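Local coordinates for protein NADH dehydrogenase, putative (Plasmodium falciparum, PDB 5JWC) that probably oxidises NADH and passes the electrons through its bound FAD to ubiquinone, as a type II NADH dehydrogenase of the malaria parasite, at residues A[137-142]-A[301-306]; A[313-318]-A[327-332]; A[29-34]-A[131-136]. One frame throughout, in Å; residues are numbered along the deposited sequence.

Contact 1. Residues A[137-142]-A[301-306]; sequences GAKTNT and QTTLIQ. With FAD (flavin-adenine dinucleotide), chain C.
K139 lays the end of its side chain over Q301, and T302 meets the backbone of G137 and A138. In the lysine, CG sits between the backbone N and the carbonyl carbon (chi1 66°) and the middle of the chain is extended, which brings K139 CE to 3.5 Å from Q301 O. The bend at the last torsion (chi4 48°) sets only NZ, which lies 3.9 Å from Q301 O. This is methylene packing on the side where K139 is exposed. Further in, the methyl T302 CG2 lies 3.9 Å from G137 O and close to A138 CA.

One ordered water supplies a polar link between the segments. Three hydrogen bonds hold it: it donates to G137 O at 2.6 Å and to Q301 OE1 at 2.8 Å, and it accepts from T302 N. Q301 O has a further partner in its own segment: Q306 NE2 donates to it over 3.2 Å, approaching from 48° above the carbonyl plane. The helix that begins at T303 is N-capped by T302, whose OG1 accepts a weak bond from I305 N.

Outside the two segments, A138 O accepts from K156 NZ. The cofactor borders the inner end, where G137 CA stands 3.4 Å from FAD O3P of the pyrophosphate and L304 CD2 reaches 3.8 Å from FAD N6A of the adenine. Backbone bonding of K139 with A300 joins strands 138-140 and 299-301 as an antiparallel pair, consistent with the two-stranded link between the dinucleotide-binding domains in this flavoprotein family.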
loop_
_atom_site.group_PDB
_atom_site.type_symbol
_atom_site.label_atom_id
_atom_site.label_comp_id
_atom_site.label_asym_id
_atom_site.label_seq_id
_atom_site.Cartn_x
_atom_site.Cartn_y
_atom_site.Cartn_z
ATOM N N GLY A 137 23.755 -6.163 5.472
ATOM C CA GLY A 137 23.360 -5.141 6.418
ATOM C C GLY A 137 23.338 -5.620 7.859
ATOM O O GLY A 137 24.163 -6.431 8.271
ATOM N N ALA A 138 22.410 -5.067 8.631
ATOM C CA ALA A 138 22.263 -5.377 10.039
ATOM C C ALA A 138 20.773 -5.498 10.393
ATOM O O ALA A 138 19.907 -5.311 9.530
ATOM C CB ALA A 138 22.945 -4.308 10.880
ATOM N N LYS A 139 20.466 -5.848 11.639
ATOM C CA LYS A 139 19.069 -5.927 12.061
ATOM C C LYS A 139 18.823 -5.090 13.302
ATOM O O LYS A 139 19.751 -4.480 13.857
ATOM C CB LYS A 139 18.636 -7.388 12.269
ATOM C CG LYS A 139 19.289 -8.175 13.398
ATOM C CD LYS A 139 18.767 -9.630 13.328
ATOM C CE LYS A 139 19.375 -10.551 14.379
ATOM N NZ LYS A 139 19.324 -9.908 15.719
ATOM N N THR A 140 17.561 -5.000 13.703
ATOM C CA THR A 140 17.205 -4.146 14.826
ATOM C C THR A 140 17.758 -4.741 16.123
ATOM O O THR A 140 17.845 -5.958 16.271
ATOM C CB THR A 140 15.668 -3.943 14.942
ATOM O OG1 THR A 140 15.109 -3.643 13.651
ATOM C CG2 THR A 140 15.348 -2.801 15.907
ATOM N N ASN A 141 18.165 -3.873 17.036
ATOM C CA ASN A 141 18.680 -4.296 18.335
ATOM C C ASN A 141 17.844 -3.735 19.482
ATOM O O ASN A 141 17.717 -2.524 19.624
ATOM C CB ASN A 141 20.134 -3.861 18.502
ATOM C CG ASN A 141 20.770 -4.409 19.773
ATOM O OD1 ASN A 141 20.185 -5.243 20.473
ATOM N ND2 ASN A 141 21.987 -3.953 20.065
ATOM N N THR A 142 17.290 -4.624 20.296
ATOM C CA THR A 142 16.449 -4.238 21.430
ATOM C C THR A 142 17.234 -4.029 22.721
ATOM O O THR A 142 16.643 -3.694 23.753
ATOM C CB THR A 142 15.390 -5.290 21.728
ATOM O OG1 THR A 142 16.030 -6.467 22.248
ATOM C CG2 THR A 142 14.609 -5.638 20.469
ATOM N N GLN A 301 23.992 -7.601 14.526
ATOM C CA GLN A 301 24.431 -8.340 13.361
ATOM C C GLN A 301 23.420 -9.404 12.975
ATOM O O GLN A 301 22.749 -9.972 13.828
ATOM C CB GLN A 301 25.802 -8.975 13.616
ATOM C CG GLN A 301 26.914 -7.946 13.677
ATOM C CD GLN A 301 26.963 -7.097 12.404
ATOM O OE1 GLN A 301 27.118 -7.634 11.300
ATOM N NE2 GLN A 301 26.831 -5.770 12.554
ATOM N N THR A 302 23.307 -9.665 11.678
ATOM C CA THR A 302 22.421 -10.721 11.203
ATOM C C THR A 302 22.902 -12.086 11.689
ATOM O O THR A 302 24.084 -12.270 11.975
ATOM C CB THR A 302 22.362 -10.756 9.685
ATOM O OG1 THR A 302 23.690 -10.942 9.172
ATOM C CG2 THR A 302 21.781 -9.452 9.144
ATOM N N THR A 303 21.990 -13.051 11.732
ATOM C CA THR A 303 22.346 -14.417 12.107
ATOM C C THR A 303 23.361 -14.994 11.121
ATOM O O THR A 303 24.302 -15.687 11.515
ATOM C CB THR A 303 21.091 -15.327 12.192
ATOM O OG1 THR A 303 20.467 -15.412 10.906
ATOM C CG2 THR A 303 20.098 -14.753 13.175
ATOM N N LEU A 304 23.208 -14.673 9.844
ATOM C CA LEU A 304 24.156 -15.158 8.841
ATOM C C LEU A 304 25.602 -14.767 9.167
ATOM O O LEU A 304 26.528 -15.591 9.065
ATOM C CB LEU A 304 23.792 -14.608 7.464
ATOM C CG LEU A 304 24.851 -14.804 6.376
ATOM C CD1 LEU A 304 25.100 -16.304 6.175
ATOM C CD2 LEU A 304 24.472 -14.154 5.074
ATOM N N ILE A 305 25.793 -13.512 9.567
ATOM C CA ILE A 305 27.127 -13.004 9.860
ATOM C C ILE A 305 27.674 -13.672 11.129
ATOM O O ILE A 305 28.845 -14.056 11.183
ATOM C CB ILE A 305 27.112 -11.460 10.027
ATOM C CG1 ILE A 305 26.870 -10.769 8.683
ATOM C CG2 ILE A 305 28.402 -10.970 10.618
ATOM C CD1 ILE A 305 27.962 -10.982 7.643
ATOM N N GLN A 306 26.811 -13.802 12.133
ATOM C CA GLN A 306 27.136 -14.483 13.387
ATOM C C GLN A 306 27.618 -15.907 13.136
ATOM O O GLN A 306 28.582 -16.354 13.763
ATOM C CB GLN A 306 25.925 -14.516 14.315
ATOM C CG GLN A 306 25.527 -13.166 14.893
ATOM C CD GLN A 306 24.359 -13.286 15.855
ATOM O OE1 GLN A 306 24.434 -14.017 16.840
ATOM N NE2 GLN A 306 23.267 -12.567 15.573
HETATM P PA FAD C . 20.823 -2.551 3.853
HETATM O O1A FAD C . 19.932 -2.614 5.059
HETATM O O2A FAD C . 20.630 -1.335 3.018
HETATM O O5B FAD C . 20.642 -3.874 2.954
HETATM C C5B FAD C . 20.806 -5.168 3.490
HETATM C C4B FAD C . 20.164 -6.125 2.500
HETATM O O4B FAD C . 20.519 -7.451 2.837
HETATM C C3B FAD C . 18.636 -6.040 2.546
HETATM O O3B FAD C . 18.142 -6.129 1.227
HETATM C C2B FAD C . 18.238 -7.302 3.278
HETATM O O2B FAD C . 16.971 -7.750 2.853
HETATM C C1B FAD C . 19.348 -8.235 2.809
HETATM N N9A FAD C . 19.583 -9.406 3.658
HETATM C C8A FAD C . 19.488 -9.496 5.026
HETATM N N7A FAD C . 19.814 -10.765 5.377
HETATM C C5A FAD C . 20.113 -11.470 4.264
HETATM C C6A FAD C . 20.501 -12.788 4.074
HETATM N N6A FAD C . 20.714 -13.583 5.122
HETATM N N1A FAD C . 20.754 -13.230 2.796
HETATM C C2A FAD C . 20.616 -12.371 1.721
HETATM N N3A FAD C . 20.225 -11.059 1.919
HETATM C C4A FAD C . 19.971 -10.626 3.174
HETATM N N1 FAD C . 22.327 6.556 6.000
HETATM C C2 FAD C . 22.786 7.742 5.494
HETATM O O2 FAD C . 23.921 7.799 5.033
HETATM N N3 FAD C . 21.981 8.869 5.480
HETATM C C4 FAD C . 20.701 8.833 5.964
HETATM O O4 FAD C . 20.003 9.856 5.926
HETATM C C4X FAD C . 20.216 7.632 6.469
HETATM N N5 FAD C . 18.936 7.545 6.967
HETATM C C5X FAD C . 18.475 6.331 7.466
HETATM C C6 FAD C . 17.182 6.234 7.946
HETATM C C7 FAD C . 16.695 5.035 8.453
HETATM C C7M FAD C . 15.279 4.981 8.978
HETATM C C8 FAD C . 17.509 3.909 8.465
HETATM C C8M FAD C . 17.005 2.605 9.009
HETATM C C9 FAD C . 18.814 4.003 7.977
HETATM C C9A FAD C . 19.296 5.208 7.471
HETATM N N10 FAD C . 20.586 5.308 6.979
HETATM C C10 FAD C . 21.037 6.500 6.478
HETATM C "C1'" FAD C . 21.525 4.138 7.016
HETATM C "C2'" FAD C . 21.493 3.231 5.813
HETATM O "O2'" FAD C . 20.183 2.772 5.627
HETATM C "C3'" FAD C . 22.363 2.029 6.133
HETATM O "O3'" FAD C . 23.654 2.434 6.529
HETATM C "C4'" FAD C . 22.421 1.191 4.867
HETATM O "O4'" FAD C . 21.163 0.576 4.750
HETATM C "C5'" FAD C . 23.521 0.142 4.898
HETATM O "O5'" FAD C . 23.515 -0.508 3.645
HETATM P P FAD C . 23.664 -2.111 3.578
HETATM O O1P FAD C . 23.730 -2.539 2.130
HETATM O O2P FAD C . 24.869 -2.467 4.403
HETATM O O3P FAD C . 22.355 -2.680 4.346
HETATM O O HOH W 1 24.892 -8.449 9.747
#

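Contact 2. Residues A[313-318]-A[327-332]; sequences PVQANN and LRVIGI
Q315 reaches I330 by a bend in its side chain: CG stands beside the backbone N, opposite the carbonyl carbon (chi1 -59°), and chi2 at -145° departs from full extension, turning the amide onto the I330 carbonyl. V314 instead places CG1 between its backbone N and carbonyl carbon, and that methyl faces G331.

The polar link that follows is well formed. Q315 NE2 donates to I330 O over 2.8 Å, with an N-H...O angle of 172°. The donor lies in the carbonyl plane on a lone pair of I330 O, and the acceptor in turn lies in the amide plane of Q315. A second bond from the same nitrogen goes to K322 O, while Q315 OE1 accepts from N318 ND2 at 3.0 Å, the donor tilted from the carbonyl plane. These three bonds, gripping the amide at both ends, fix its rotation. Packed beside the nitrogen, V329 CG1 lies 3.8 Å from Q315 NE2, and I330 CB 3.7 Å from the same atom.

Beside this bond the contact is apolar and thinner. V314 CG1 rests 3.8 Å from G331 CA, where the glycine lets the methyl come down on the backbone, and the nearest side-chain carbon is I330 CG2, 4.3 Å from V314 CG1.

The donor residue also starts a type I beta turn, closed by N318 N to Q315 O at 2.9 Å; the N318 side-chain bond spans the same turn. Across strand 321-323, then, a glutamine at the start of a type I turn hydrogen-bonds to a backbone carbonyl of the following loop. I330 bonds through its backbone to K322, and residues 327-329 pair with strand 337-339, the outermost strand of the FAD-domain sheet within this chain, next to 131-134.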
loop_
_atom_site.group_PDB
_atom_site.type_symbol
_atom_site.label_atom_id
_atom_site.label_comp_id
_atom_site.label_asym_id
_atom_site.label_seq_id
_atom_site.Cartn_x
_atom_site.Cartn_y
_atom_site.Cartn_z
ATOM N N PRO A 313 38.523 -19.251 11.513
ATOM C CA PRO A 313 39.312 -19.404 12.743
ATOM C C PRO A 313 39.846 -18.078 13.278
ATOM O O PRO A 313 39.522 -17.720 14.412
ATOM C CB PRO A 313 40.450 -20.352 12.322
ATOM C CG PRO A 313 40.466 -20.316 10.817
ATOM C CD PRO A 313 39.047 -20.071 10.406
ATOM N N VAL A 314 40.599 -17.341 12.470
ATOM C CA VAL A 314 41.093 -16.028 12.885
ATOM C C VAL A 314 39.982 -15.047 13.335
ATOM O O VAL A 314 40.237 -14.180 14.169
ATOM C CB VAL A 314 41.943 -15.380 11.768
ATOM C CG1 VAL A 314 41.071 -14.651 10.762
ATOM C CG2 VAL A 314 42.978 -14.440 12.364
ATOM N N GLN A 315 38.759 -15.176 12.816
ATOM C CA GLN A 315 37.682 -14.255 13.205
ATOM C C GLN A 315 36.668 -14.875 14.177
ATOM O O GLN A 315 35.654 -14.247 14.504
ATOM C CB GLN A 315 36.926 -13.743 11.960
ATOM C CG GLN A 315 37.773 -12.995 10.939
ATOM C CD GLN A 315 37.002 -11.861 10.276
ATOM O OE1 GLN A 315 36.171 -11.209 10.910
ATOM N NE2 GLN A 315 37.281 -11.617 8.998
ATOM N N ALA A 316 36.955 -16.081 14.660
ATOM C CA ALA A 316 35.969 -16.901 15.370
ATOM C C ALA A 316 35.279 -16.233 16.548
ATOM O O ALA A 316 34.123 -16.534 16.827
ATOM C CB ALA A 316 36.620 -18.200 15.824
ATOM N N ASN A 317 35.958 -15.333 17.247
ATOM C CA ASN A 317 35.323 -14.686 18.389
ATOM C C ASN A 317 35.059 -13.198 18.180
ATOM O O ASN A 317 34.863 -12.455 19.145
ATOM C CB ASN A 317 36.171 -14.892 19.652
ATOM C CG ASN A 317 36.738 -16.305 19.754
ATOM O OD1 ASN A 317 37.870 -16.574 19.342
ATOM N ND2 ASN A 317 35.939 -17.218 20.303
ATOM N N ASN A 318 35.040 -12.767 16.919
ATOM C CA ASN A 318 34.670 -11.393 16.589
ATOM C C ASN A 318 33.186 -11.141 16.749
ATOM O O ASN A 318 32.388 -12.070 16.681
ATOM C CB ASN A 318 35.095 -11.045 15.165
ATOM C CG ASN A 318 36.590 -10.972 15.016
ATOM O OD1 ASN A 318 37.314 -10.970 16.008
ATOM N ND2 ASN A 318 37.062 -10.838 13.782
ATOM N N LEU A 327 38.578 -4.348 1.150
ATOM C CA LEU A 327 37.233 -4.841 1.468
ATOM C C LEU A 327 37.136 -6.358 1.380
ATOM O O LEU A 327 36.032 -6.908 1.361
ATOM C CB LEU A 327 36.158 -4.185 0.574
ATOM C CG LEU A 327 36.103 -2.662 0.606
ATOM C CD1 LEU A 327 34.915 -2.097 -0.181
ATOM C CD2 LEU A 327 36.051 -2.186 2.051
ATOM N N ARG A 328 38.291 -7.028 1.345
ATOM C CA ARG A 328 38.325 -8.494 1.357
ATOM C C ARG A 328 38.167 -9.030 2.764
ATOM O O ARG A 328 38.843 -8.579 3.677
ATOM C CB ARG A 328 39.640 -9.012 0.742
ATOM C CG ARG A 328 39.808 -8.577 -0.705
ATOM C CD ARG A 328 41.161 -8.941 -1.291
ATOM N NE ARG A 328 42.252 -8.408 -0.485
ATOM C CZ ARG A 328 43.536 -8.611 -0.744
ATOM N NH1 ARG A 328 44.460 -8.085 0.050
ATOM N NH2 ARG A 328 43.893 -9.331 -1.798
ATOM N N VAL A 329 37.267 -9.991 2.945
ATOM C CA VAL A 329 37.089 -10.625 4.238
ATOM C C VAL A 329 38.394 -11.285 4.688
ATOM O O VAL A 329 39.039 -11.974 3.905
ATOM C CB VAL A 329 35.971 -11.669 4.198
ATOM C CG1 VAL A 329 35.918 -12.451 5.516
ATOM C CG2 VAL A 329 34.613 -10.984 3.904
ATOM N N ILE A 330 38.782 -11.050 5.938
ATOM C CA ILE A 330 40.069 -11.511 6.466
ATOM C C ILE A 330 39.976 -12.968 6.942
ATOM O O ILE A 330 39.021 -13.345 7.615
ATOM C CB ILE A 330 40.538 -10.600 7.633
ATOM C CG1 ILE A 330 40.829 -9.177 7.128
ATOM C CG2 ILE A 330 41.762 -11.189 8.346
ATOM C CD1 ILE A 330 41.090 -8.149 8.244
ATOM N N GLY A 331 40.963 -13.788 6.581
ATOM C CA GLY A 331 40.971 -15.186 6.980
ATOM C C GLY A 331 40.408 -16.114 5.913
ATOM O O GLY A 331 39.996 -17.237 6.211
ATOM N N ILE A 332 40.373 -15.634 4.672
ATOM C CA ILE A 332 39.908 -16.426 3.538
ATOM C C ILE A 332 41.054 -16.595 2.552
ATOM O O ILE A 332 41.374 -15.667 1.800
ATOM C CB ILE A 332 38.696 -15.784 2.790
ATOM C CG1 ILE A 332 37.622 -15.251 3.758
ATOM C CG2 ILE A 332 38.110 -16.776 1.787
ATOM C CD1 ILE A 332 36.913 -16.322 4.605
#

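Contact 3. Residues A[29-34]-A[131-136]; sequences EKIIIL and YLIIAV. With FAD (flavin-adenine dinucleotide), chain C.
I32, L34 and L132 on one face of the sheet, and I31 and I133 on the other, form the tight hydrophobic part of this strand pair. With CG turned opposite its backbone N (chi1 -176°), L132 brings CD1 to 3.7 Å from I32 CG2 and 3.8 Å from L34 CG. Across the other face, I31 CG2 meets I133 CG1 at 3.6 Å. The backbones run nearly parallel, and an unbroken ladder joins them from Y131 N to K30 O (2.8 Å) through L34 N to I133 O (2.9 Å). The final rung, A135 N to L34 O, is more bent, at 133°, as the second strand ends.

The partly exposed end at E29 is looser. Its OE1 comes to the edge of the Y131 ring, in the ring plane and 3.7 Å from Y131 CE2, with the carboxylate plane 86° from the ring. E29 OE2 is hydrogen-bonded to H443, and F438 packs edge-to-face with Y131.

At the buried end V136 CA lies 3.3 Å from FAD O4B. Strand 53-57 flanks 30-34 on its other side, and helix 38-46 connects the two: the beta-alpha-beta unit of a Rossmann-type FAD-binding domain, with 131-134 as the next parallel strand.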
loop_
_atom_site.group_PDB
_atom_site.type_symbol
_atom_site.label_atom_id
_atom_site.label_comp_id
_atom_site.label_asym_id
_atom_site.label_seq_id
_atom_site.Cartn_x
_atom_site.Cartn_y
_atom_site.Cartn_z
ATOM N N GLU A 29 33.105 -15.754 -14.979
ATOM C CA GLU A 29 33.206 -15.856 -13.532
ATOM C C GLU A 29 31.931 -15.374 -12.854
ATOM O O GLU A 29 31.318 -14.383 -13.260
ATOM C CB GLU A 29 34.422 -15.090 -13.008
ATOM C CG GLU A 29 35.717 -15.906 -13.098
ATOM C CD GLU A 29 36.944 -15.091 -12.762
ATOM O OE1 GLU A 29 36.937 -13.858 -12.985
ATOM O OE2 GLU A 29 37.905 -15.679 -12.235
ATOM N N LYS A 30 31.542 -16.117 -11.828
ATOM C CA LYS A 30 30.300 -15.880 -11.126
ATOM C C LYS A 30 30.491 -14.985 -9.890
ATOM O O LYS A 30 31.266 -15.318 -8.981
ATOM C CB LYS A 30 29.680 -17.207 -10.689
ATOM C CG LYS A 30 28.179 -17.241 -10.826
ATOM C CD LYS A 30 27.614 -18.661 -10.688
ATOM C CE LYS A 30 26.304 -18.612 -9.877
ATOM N NZ LYS A 30 25.781 -19.950 -9.452
ATOM N N ILE A 31 29.780 -13.861 -9.864
ATOM C CA ILE A 31 29.697 -13.036 -8.664
ATOM C C ILE A 31 28.307 -13.177 -8.051
ATOM O O ILE A 31 27.303 -12.892 -8.708
ATOM C CB ILE A 31 29.949 -11.541 -8.951
ATOM C CG1 ILE A 31 31.290 -11.311 -9.642
ATOM C CG2 ILE A 31 29.864 -10.746 -7.659
ATOM C CD1 ILE A 31 31.471 -9.883 -10.149
ATOM N N ILE A 32 28.248 -13.624 -6.805
ATOM C CA ILE A 32 27.004 -13.594 -6.059
ATOM C C ILE A 32 27.012 -12.386 -5.120
ATOM O O ILE A 32 27.955 -12.200 -4.352
ATOM C CB ILE A 32 26.776 -14.878 -5.239
ATOM C CG1 ILE A 32 26.547 -16.092 -6.163
ATOM C CG2 ILE A 32 25.599 -14.701 -4.301
ATOM C CD1 ILE A 32 26.114 -17.325 -5.414
ATOM N N ILE A 33 25.977 -11.562 -5.210
ATOM C CA ILE A 33 25.780 -10.445 -4.286
ATOM C C ILE A 33 24.722 -10.824 -3.259
ATOM O O ILE A 33 23.599 -11.199 -3.629
ATOM C CB ILE A 33 25.316 -9.192 -5.027
ATOM C CG1 ILE A 33 26.265 -8.853 -6.159
ATOM C CG2 ILE A 33 25.151 -7.997 -4.058
ATOM C CD1 ILE A 33 25.605 -7.938 -7.176
ATOM N N LEU A 34 25.058 -10.739 -1.977
ATOM C CA LEU A 34 24.066 -11.002 -0.951
ATOM C C LEU A 34 23.530 -9.675 -0.447
ATOM O O LEU A 34 24.278 -8.891 0.130
ATOM C CB LEU A 34 24.645 -11.792 0.211
ATOM C CG LEU A 34 25.281 -13.136 -0.125
ATOM C CD1 LEU A 34 25.703 -13.824 1.188
ATOM C CD2 LEU A 34 24.300 -13.998 -0.930
ATOM N N TYR A 131 33.157 -15.297 -6.913
ATOM C CA TYR A 131 33.313 -14.222 -5.931
ATOM C C TYR A 131 32.015 -14.018 -5.179
ATOM O O TYR A 131 30.928 -14.122 -5.758
ATOM C CB TYR A 131 33.709 -12.911 -6.596
ATOM C CG TYR A 131 35.008 -12.943 -7.345
ATOM C CD1 TYR A 131 36.220 -12.802 -6.687
ATOM C CD2 TYR A 131 35.024 -13.121 -8.720
ATOM C CE1 TYR A 131 37.422 -12.826 -7.392
ATOM C CE2 TYR A 131 36.198 -13.151 -9.421
ATOM C CZ TYR A 131 37.395 -13.001 -8.762
ATOM O OH TYR A 131 38.563 -13.043 -9.496
ATOM N N LEU A 132 32.138 -13.689 -3.899
ATOM C CA LEU A 132 30.987 -13.428 -3.061
ATOM C C LEU A 132 31.070 -12.012 -2.465
ATOM O O LEU A 132 32.063 -11.658 -1.807
ATOM C CB LEU A 132 30.899 -14.463 -1.958
ATOM C CG LEU A 132 29.682 -14.394 -1.044
ATOM C CD1 LEU A 132 28.371 -14.613 -1.813
ATOM C CD2 LEU A 132 29.840 -15.386 0.087
ATOM N N ILE A 133 30.038 -11.206 -2.705
ATOM C CA ILE A 133 29.957 -9.865 -2.120
ATOM C C ILE A 133 28.924 -9.845 -0.995
ATOM O O ILE A 133 27.712 -9.851 -1.235
ATOM C CB ILE A 133 29.567 -8.811 -3.165
ATOM C CG1 ILE A 133 30.262 -9.084 -4.516
ATOM C CG2 ILE A 133 29.857 -7.401 -2.632
ATOM C CD1 ILE A 133 31.778 -8.983 -4.480
ATOM N N ILE A 134 29.383 -9.848 0.245
ATOM C CA ILE A 134 28.440 -9.882 1.358
ATOM C C ILE A 134 27.987 -8.460 1.739
ATOM O O ILE A 134 28.781 -7.623 2.176
ATOM C CB ILE A 134 29.031 -10.588 2.578
ATOM C CG1 ILE A 134 29.573 -11.975 2.187
ATOM C CG2 ILE A 134 27.999 -10.662 3.732
ATOM C CD1 ILE A 134 30.148 -12.763 3.368
ATOM N N ALA A 135 26.701 -8.201 1.544
ATOM C CA ALA A 135 26.129 -6.891 1.831
ATOM C C ALA A 135 24.771 -7.051 2.509
ATOM O O ALA A 135 23.777 -6.466 2.063
ATOM C CB ALA A 135 25.990 -6.082 0.551
ATOM N N VAL A 136 24.729 -7.836 3.579
ATOM C CA VAL A 136 23.457 -8.212 4.221
ATOM C C VAL A 136 22.997 -7.237 5.288
ATOM O O VAL A 136 21.969 -7.447 5.934
ATOM C CB VAL A 136 23.542 -9.612 4.845
ATOM C CG1 VAL A 136 23.827 -10.634 3.750
ATOM C CG2 VAL A 136 24.637 -9.649 5.963
HETATM P PA FAD C . 20.823 -2.551 3.853
HETATM O O1A FAD C . 19.932 -2.614 5.059
HETATM O O2A FAD C . 20.630 -1.335 3.018
HETATM O O5B FAD C . 20.642 -3.874 2.954
HETATM C C5B FAD C . 20.806 -5.168 3.490
HETATM C C4B FAD C . 20.164 -6.125 2.500
HETATM O O4B FAD C . 20.519 -7.451 2.837
HETATM C C3B FAD C . 18.636 -6.040 2.546
HETATM O O3B FAD C . 18.142 -6.129 1.227
HETATM C C2B FAD C . 18.238 -7.302 3.278
HETATM O O2B FAD C . 16.971 -7.750 2.853
HETATM C C1B FAD C . 19.348 -8.235 2.809
HETATM N N9A FAD C . 19.583 -9.406 3.658
HETATM C C8A FAD C . 19.488 -9.496 5.026
HETATM N N7A FAD C . 19.814 -10.765 5.377
HETATM C C5A FAD C . 20.113 -11.470 4.264
HETATM C C6A FAD C . 20.501 -12.788 4.074
HETATM N N6A FAD C . 20.714 -13.583 5.122
HETATM N N1A FAD C . 20.754 -13.230 2.796
HETATM C C2A FAD C . 20.616 -12.371 1.721
HETATM N N3A FAD C . 20.225 -11.059 1.919
HETATM C C4A FAD C . 19.971 -10.626 3.174
HETATM N N1 FAD C . 22.327 6.556 6.000
HETATM C C2 FAD C . 22.786 7.742 5.494
HETATM O O2 FAD C . 23.921 7.799 5.033
HETATM N N3 FAD C . 21.981 8.869 5.480
HETATM C C4 FAD C . 20.701 8.833 5.964
HETATM O O4 FAD C . 20.003 9.856 5.926
HETATM C C4X FAD C . 20.216 7.632 6.469
HETATM N N5 FAD C . 18.936 7.545 6.967
HETATM C C5X FAD C . 18.475 6.331 7.466
HETATM C C6 FAD C . 17.182 6.234 7.946
HETATM C C7 FAD C . 16.695 5.035 8.453
HETATM C C7M FAD C . 15.279 4.981 8.978
HETATM C C8 FAD C . 17.509 3.909 8.465
HETATM C C8M FAD C . 17.005 2.605 9.009
HETATM C C9 FAD C . 18.814 4.003 7.977
HETATM C C9A FAD C . 19.296 5.208 7.471
HETATM N N10 FAD C . 20.586 5.308 6.979
HETATM C C10 FAD C . 21.037 6.500 6.478
HETATM C "C1'" FAD C . 21.525 4.138 7.016
HETATM C "C2'" FAD C . 21.493 3.231 5.813
HETATM O "O2'" FAD C . 20.183 2.772 5.627
HETATM C "C3'" FAD C . 22.363 2.029 6.133
HETATM O "O3'" FAD C . 23.654 2.434 6.529
HETATM C "C4'" FAD C . 22.421 1.191 4.867
HETATM O "O4'" FAD C . 21.163 0.576 4.750
HETATM C "C5'" FAD C . 23.521 0.142 4.898
HETATM O "O5'" FAD C . 23.515 -0.508 3.645
HETATM P P FAD C . 23.664 -2.111 3.578
HETATM O O1P FAD C . 23.730 -2.539 2.130
HETATM O O2P FAD C . 24.869 -2.467 4.403
HETATM O O3P FAD C . 22.355 -2.680 4.346
#

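Along the chain the contacts close in the order 3, 1, 2, all within the pyridine nucleotide-disulphide oxidoreductase part of the protein. Their centres are about 17 to 18 Å apart. Contacts 1 and 3 are continuous: residues 131-136 run straight into 137-142, V136 packs against T302, L304 and I305, and both contacts border the FAD. Contact 2 touches neither, its nearest atoms lying about 6 Å from contact 1 and 5 Å from contact 3, but helix 303-309 leads toward it from contact 1, and its loops lead on to strand 337-339, which adjoins 131-134. Together they are consistent with a path through the FAD-domain core, the link between domains and the return to the sheet.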